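Local coordinates for protein phosphosugar isomerase (Escherichia coli O6:H1, PDB 5UQI) that probably interconverts arabinose-5-phosphate and ribulose-5-phosphate, a sugar-phosphate isomerisation linked to lipopolysaccharide biosynthesis, and is captured here with arabinose-5-phosphate bound, at residues Leu18-Glu23 against Pro142-Ala147; Ala63-Ala66 against Pro71-Phe74; Leu120-Arg125 against Ser130-Cys135. One frame throughout, in Å; residues are numbered along the deposited sequence.

Interaction 1. Residues Leu18-Glu23 against Pro142-Ala147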
# COMPACT_ATOMS: atom_id res chain seq x y z
N LEU A 18 7.95 -7.87 13.59
CA LEU A 18 8.02 -9.21 13.07
C LEU A 18 6.68 -9.93 13.33
O LEU A 18 6.17 -10.58 12.42
CB LEU A 18 9.18 -9.94 13.75
CG LEU A 18 9.47 -11.41 13.31
CD1 LEU A 18 10.24 -11.44 12.00
CD2 LEU A 18 10.28 -12.15 14.37
N LYS A 19 6.14 -9.80 14.54
CA LYS A 19 4.87 -10.47 14.87
C LYS A 19 3.73 -9.99 13.98
O LYS A 19 2.89 -10.78 13.54
CB LYS A 19 4.51 -10.28 16.33
CG LYS A 19 5.36 -11.14 17.25
CD LYS A 19 4.88 -10.93 18.70
CE LYS A 19 3.54 -11.62 18.98
NZ LYS A 19 2.71 -10.91 20.00
N ALA A 20 3.70 -8.69 13.74
CA ALA A 20 2.63 -8.10 12.90
C ALA A 20 2.68 -8.68 11.48
O ALA A 20 1.66 -8.96 10.87
CB ALA A 20 2.78 -6.58 12.92
N VAL A 21 3.88 -8.85 10.95
CA VAL A 21 4.05 -9.46 9.62
C VAL A 21 3.56 -10.92 9.63
O VAL A 21 2.79 -11.33 8.77
CB VAL A 21 5.49 -9.34 9.12
CG1 VAL A 21 5.71 -10.10 7.81
CG2 VAL A 21 5.83 -7.85 8.97
N GLU A 22 3.94 -11.64 10.68
CA GLU A 22 3.55 -13.04 10.82
C GLU A 22 2.05 -13.18 10.84
O GLU A 22 1.55 -14.13 10.22
CB GLU A 22 4.10 -13.63 12.14
CG GLU A 22 5.56 -13.98 12.17
CD GLU A 22 5.98 -14.71 13.48
OE1 GLU A 22 5.23 -14.68 14.47
OE2 GLU A 22 7.09 -15.29 13.53
N GLU A 23 1.34 -12.28 11.53
CA GLU A 23 -0.12 -12.28 11.71
C GLU A 23 -0.72 -12.24 10.32
O GLU A 23 -1.67 -12.96 10.01
CB GLU A 23 -0.63 -11.07 12.48
CG GLU A 23 -0.09 -10.90 13.89
CD GLU A 23 -0.70 -11.83 14.92
OE1 GLU A 23 -1.80 -12.37 14.67
OE2 GLU A 23 -0.06 -12.00 15.99
N PRO A 142 -4.89 -6.63 8.21
CA PRO A 142 -5.16 -6.46 9.63
C PRO A 142 -3.85 -6.14 10.40
O PRO A 142 -2.80 -6.77 10.17
CB PRO A 142 -5.75 -7.82 10.04
CG PRO A 142 -5.09 -8.79 9.10
CD PRO A 142 -4.81 -8.05 7.82
N VAL A 143 -3.93 -5.13 11.26
CA VAL A 143 -2.83 -4.75 12.13
C VAL A 143 -3.43 -4.50 13.50
O VAL A 143 -4.19 -3.55 13.69
CB VAL A 143 -2.08 -3.49 11.62
CG1 VAL A 143 -0.92 -3.14 12.57
CG2 VAL A 143 -1.60 -3.66 10.16
N LYS A 144 -3.09 -5.38 14.44
CA LYS A 144 -3.58 -5.40 15.83
C LYS A 144 -3.24 -4.16 16.65
O LYS A 144 -4.10 -3.58 17.34
CB LYS A 144 -3.02 -6.67 16.55
CG LYS A 144 -1.71 -7.29 15.97
CD LYS A 144 -0.37 -6.62 16.41
CE LYS A 144 0.86 -7.50 16.15
NZ LYS A 144 2.19 -6.97 16.63
N SER A 145 -1.96 -3.78 16.60
CA SER A 145 -1.37 -2.74 17.44
C SER A 145 -0.17 -2.17 16.70
O SER A 145 0.32 -2.76 15.73
CB SER A 145 -0.87 -3.37 18.75
OG SER A 145 -0.59 -2.35 19.71
N GLU A 146 0.32 -1.04 17.18
CA GLU A 146 1.66 -0.55 16.75
C GLU A 146 2.73 -1.06 17.70
O GLU A 146 2.40 -1.72 18.68
CB GLU A 146 1.69 0.97 16.62
CG GLU A 146 0.70 1.51 15.58
CD GLU A 146 1.00 1.17 14.11
OE1 GLU A 146 1.98 0.41 13.79
OE2 GLU A 146 0.21 1.68 13.28
N ALA A 147 4.00 -0.80 17.39
CA ALA A 147 5.10 -1.39 18.16
C ALA A 147 5.40 -0.60 19.42
O ALA A 147 6.04 -1.14 20.33
CB ALA A 147 6.36 -1.51 17.28
O HOH W 1 -0.52 -7.27 11.50

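Interaction 2. Residues Ala63-Ala66 against Pro71-Phe74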
# COMPACT_ATOMS: atom_id res chain seq x y z
N ALA A 63 7.31 2.87 -6.60
CA ALA A 63 8.62 2.72 -7.20
C ALA A 63 8.94 1.23 -7.41
O ALA A 63 9.47 0.86 -8.45
CB ALA A 63 9.68 3.42 -6.32
N THR A 64 8.56 0.40 -6.44
CA THR A 64 8.84 -1.07 -6.54
C THR A 64 7.99 -1.70 -7.66
O THR A 64 8.50 -2.50 -8.45
CB THR A 64 8.58 -1.68 -5.17
OG1 THR A 64 9.77 -1.34 -4.40
CG2 THR A 64 8.59 -3.20 -5.25
N PHE A 65 6.72 -1.28 -7.77
CA PHE A 65 5.91 -1.79 -8.89
C PHE A 65 6.58 -1.42 -10.19
O PHE A 65 6.78 -2.27 -11.07
CB PHE A 65 4.48 -1.14 -8.86
CG PHE A 65 3.46 -1.92 -8.07
CD1 PHE A 65 3.68 -2.38 -6.73
CD2 PHE A 65 2.22 -2.10 -8.64
CE1 PHE A 65 2.71 -3.15 -6.07
CE2 PHE A 65 1.24 -2.82 -7.95
CZ PHE A 65 1.49 -3.33 -6.69
N ALA A 66 6.99 -0.15 -10.34
CA ALA A 66 7.55 0.30 -11.62
C ALA A 66 8.85 -0.44 -11.96
O ALA A 66 9.08 -0.82 -13.15
CB ALA A 66 7.83 1.79 -11.56
N PRO A 71 3.98 -0.33 -14.54
CA PRO A 71 4.09 1.13 -14.53
C PRO A 71 3.15 1.65 -13.42
O PRO A 71 1.96 1.32 -13.38
CB PRO A 71 3.67 1.55 -15.93
CG PRO A 71 4.33 0.38 -16.75
CD PRO A 71 3.95 -0.82 -15.94
N SER A 72 3.71 2.55 -12.62
CA SER A 72 3.02 3.00 -11.39
C SER A 72 3.67 4.30 -10.96
O SER A 72 4.83 4.50 -11.21
CB SER A 72 3.28 1.97 -10.31
OG SER A 72 2.68 2.30 -9.09
N PHE A 73 2.92 5.18 -10.31
CA PHE A 73 3.52 6.32 -9.65
C PHE A 73 2.62 6.73 -8.46
O PHE A 73 1.53 6.20 -8.28
CB PHE A 73 3.72 7.54 -10.62
CG PHE A 73 2.43 8.11 -11.21
CD1 PHE A 73 1.73 7.45 -12.23
CD2 PHE A 73 1.91 9.34 -10.73
CE1 PHE A 73 0.55 8.00 -12.75
CE2 PHE A 73 0.73 9.92 -11.24
CZ PHE A 73 0.04 9.24 -12.26
N PHE A 74 3.15 7.66 -7.66
CA PHE A 74 2.51 8.08 -6.44
C PHE A 74 1.96 9.48 -6.58
O PHE A 74 2.62 10.38 -7.14
CB PHE A 74 3.63 8.09 -5.34
CG PHE A 74 3.16 8.76 -4.06
CD1 PHE A 74 2.24 8.14 -3.23
CD2 PHE A 74 3.68 10.04 -3.70
CE1 PHE A 74 1.84 8.75 -2.01
CE2 PHE A 74 3.23 10.62 -2.46
CZ PHE A 74 2.33 9.99 -1.65

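Interaction 3. Residues Leu120-Arg125 against Ser130-Cys135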
# COMPACT_ATOMS: atom_id res chain seq x y z
N LEU A 120 -11.10 1.62 -8.07
CA LEU A 120 -10.46 2.03 -6.80
C LEU A 120 -10.22 0.82 -5.94
O LEU A 120 -11.12 0.06 -5.64
CB LEU A 120 -11.30 3.06 -6.04
CG LEU A 120 -11.76 4.28 -6.85
CD1 LEU A 120 -12.62 5.12 -5.88
CD2 LEU A 120 -10.57 5.06 -7.48
N ILE A 121 -8.99 0.69 -5.42
CA ILE A 121 -8.61 -0.36 -4.50
C ILE A 121 -8.18 0.32 -3.21
O ILE A 121 -7.50 1.33 -3.27
CB ILE A 121 -7.38 -1.12 -5.09
CG1 ILE A 121 -7.84 -1.84 -6.38
CG2 ILE A 121 -6.80 -2.12 -4.08
CD1 ILE A 121 -6.63 -2.35 -7.16
N SER A 122 -8.57 -0.20 -2.06
CA SER A 122 -8.10 0.33 -0.80
C SER A 122 -7.25 -0.69 -0.06
O SER A 122 -7.51 -1.89 -0.11
CB SER A 122 -9.21 0.82 0.14
OG SER A 122 -10.10 -0.33 0.46
N PHE A 123 -6.18 -0.22 0.61
CA PHE A 123 -5.48 -1.04 1.58
C PHE A 123 -5.71 -0.41 2.93
O PHE A 123 -5.19 0.72 3.21
CB PHE A 123 -3.94 -0.96 1.30
CG PHE A 123 -3.41 -1.73 0.09
CD1 PHE A 123 -4.21 -2.32 -0.89
CD2 PHE A 123 -2.00 -1.76 -0.13
CE1 PHE A 123 -3.66 -3.02 -1.95
CE2 PHE A 123 -1.46 -2.41 -1.24
CZ PHE A 123 -2.27 -3.07 -2.13
N THR A 124 -6.46 -1.07 3.84
CA THR A 124 -6.80 -0.53 5.17
C THR A 124 -6.85 -1.68 6.15
O THR A 124 -6.85 -2.83 5.70
CB THR A 124 -8.17 0.23 5.21
OG1 THR A 124 -9.26 -0.73 5.26
CG2 THR A 124 -8.38 1.16 3.97
N ARG A 125 -7.00 -1.35 7.41
CA ARG A 125 -7.05 -2.38 8.42
C ARG A 125 -8.44 -2.99 8.53
O ARG A 125 -8.61 -3.92 9.34
CB ARG A 125 -6.58 -1.80 9.75
CG ARG A 125 -7.57 -0.99 10.51
CD ARG A 125 -6.92 -0.40 11.77
NE ARG A 125 -7.83 0.59 12.29
CZ ARG A 125 -7.49 1.69 12.95
NH1 ARG A 125 -6.21 1.98 13.16
NH2 ARG A 125 -8.44 2.53 13.37
N SER A 130 -14.50 3.73 6.18
CA SER A 130 -15.08 4.64 5.21
C SER A 130 -14.46 4.50 3.84
O SER A 130 -15.11 4.39 2.84
CB SER A 130 -14.98 6.09 5.69
OG SER A 130 -15.75 6.27 6.92
N LEU A 131 -13.12 4.47 3.81
CA LEU A 131 -12.44 4.28 2.54
C LEU A 131 -12.75 2.93 1.84
O LEU A 131 -13.04 2.89 0.66
CB LEU A 131 -10.89 4.37 2.75
CG LEU A 131 -10.08 4.17 1.47
CD1 LEU A 131 -10.37 5.22 0.42
CD2 LEU A 131 -8.58 4.24 1.83
N ALA A 132 -12.68 1.84 2.62
CA ALA A 132 -12.89 0.51 2.11
C ALA A 132 -14.30 0.32 1.53
O ALA A 132 -14.43 -0.25 0.47
CB ALA A 132 -12.61 -0.50 3.18
N ILE A 133 -15.27 0.89 2.25
CA ILE A 133 -16.68 0.86 1.80
C ILE A 133 -16.89 1.57 0.47
O ILE A 133 -17.76 1.20 -0.32
CB ILE A 133 -17.59 1.51 2.89
CG1 ILE A 133 -17.71 0.57 4.09
CG2 ILE A 133 -18.99 1.86 2.36
CD1 ILE A 133 -18.35 -0.78 3.81
N SER A 134 -16.08 2.61 0.19
CA SER A 134 -16.17 3.41 -1.00
C SER A 134 -15.36 2.93 -2.15
O SER A 134 -15.50 3.43 -3.24
CB SER A 134 -15.70 4.81 -0.66
OG SER A 134 -16.64 5.40 0.21
N CYS A 135 -14.54 1.90 -1.95
CA CYS A 135 -13.76 1.41 -3.05
C CYS A 135 -14.35 0.20 -3.76
O CYS A 135 -15.26 -0.48 -3.25
CB CYS A 135 -12.31 1.08 -2.58
SG CYS A 135 -11.37 2.62 -2.24

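Interaction 1. Residues Leu18-Glu23 against Pro142-Ala147
Lys19 meets the side chain of Lys144 through the root of its own: its CB is 4.1 Å from Lys144 NZ. The Lys19 chain bends at both of its outer torsions, which leaves the two ammonium groups, NZ of Lys19 and NZ of Lys144, 5.2 Å apart, a spacing at which their like charges would still be felt. One residue on, Ala20 presents its CB to the loop and receives the end of Lys144 on its flank. Lys144 CE packs on Ala20 CA at 3.7 Å, and Lys144 NZ lies 3.8 Å from Ala20 CB. The ammonium group makes a weak hydrogen bond to the carbonyl oxygen of Asn16, one turn back along the helix. On the backbone side a single water bridges the two segments, donating to Ala20 O at 2.8 Å and to Pro142 O at 2.7 Å; both of its protons are thereby used. Further along, the methylene chain of Glu23 crosses that of Lys144 at about a right angle, with Glu23 CG 4.2 Å from Lys144 CE. The Glu23 chain bends at chi2 (-76°), and Glu23 OE2 stays 5.5 Å from Lys144 NZ, too far for a salt bridge, so any attraction is probably a weaker, longer-range one. Ala20 also touches Cys156 and Val160 of helix 156-175. The geometry describes an N-terminal helix, 3-25, docked on the loop that follows strand 137-140, outermost within this chain in the parallel sheet of the SIS fold; the same loop later carries Pro154 to the arabinose-5-phosphate pocket.

Interaction 2. Residues Ala63-Ala66 against Pro71-Phe74
Ser72, at the start of strand 72-76, meets Phe65 of helix 52-67 root to root. Its CB is directed at the helix and lies 3.6 Å from Phe65 CB, the closest approach between the segments. The next atom, OG, is swung opposite the backbone N (chi1 -180°) and remains 3.9 Å from Phe65 CB, a plain van der Waals contact. That hydroxyl is satisfied from another direction: it hydrogen-bonds to the carbonyl oxygen of Val46, in the adjacent strand 46-50. Back on the main chain, Ser72 O stands 4.1 Å from the methyl carbon CB of Ala66, a looser contact at the margin. Phe65 leaves the meeting point quickly. Its chi1 of -91° lies off a staggered value and carries the ring away from Ser72, to make an edge-to-face stack with Phe48 and to touch Val168 and Ala169 of helix 156-175. The backbones converge at the turn, where Ala66 CA and Pro71 CA are 4.6 Å apart. Helix and strand here belong to the beta-alpha-beta unit of strand 46-50, helix 52-67 and strand 72-76, and the contact lies where helix 52-67 gives way to strand 72-76. No hydrogen bond joins the two segments, which implies that their fit depends on close carbon packing, while the polar end of Ser72 is committed to the sheet.

Interaction 3. Residues Leu120-Arg125 against Ser130-Cys135
The peptide plane linking Leu120 to Ile121 has one face covered by Cys135: CB sits above the carbonyl oxygen, 3.4 Å from Leu120 O, and SG lies over the same face, 4.3 Å from Leu120 C. Around this strand, backbone hydrogen bonds tie Ile121 to Val94 and Leu96, and Leu120 and Ser122 to strand 137-140. With its chi1 at -72°, Cys135 wedges SG between two strand side chains, 3.8 Å from Leu120 CB and 3.7 Å from Ser122 CB. Ser122 turns its OG onto the helix backbone, 3.3 Å from Ala132 CA, while Leu131 CG packs against Ser122 CB. Farther along, Thr124 CG2 and Leu131 CD2 touch at 3.8 Å, their side chains crossing obliquely. Thr124 OG1 touches Ala132 CB, while its hydrogen bonds go to Ser126 N and Ser129 OG in the connecting loop. Strand 120-124 and helix 130-134 run nearly antiparallel (152°), their axes 7.7 Å apart, as consecutive elements of a beta-alpha-beta unit completed by strand 137-140. The chemistry is that of a buried, largely apolar interface: small side chains permit close approach, and no hydrogen bond spans the two segments.

From the N terminus, the chain first passes through helix 3-25, where interaction 1 begins, and that contact stays open for more than a hundred residues. Interaction 2 then closes a short turn between helix 52-67 and strand 72-76, at one border of the parallel sheet. Later, interaction 3 closes a similarly short turn between strand 120-124 and helix 130-134, toward the other border. After strand 137-140, segment 142-147 completes interaction 1, so its long loop encloses both others. These two follow one another in series, and none cross. Interactions 1 and 2 lie on opposite sides of the chain's centre, their centres 25 Å apart.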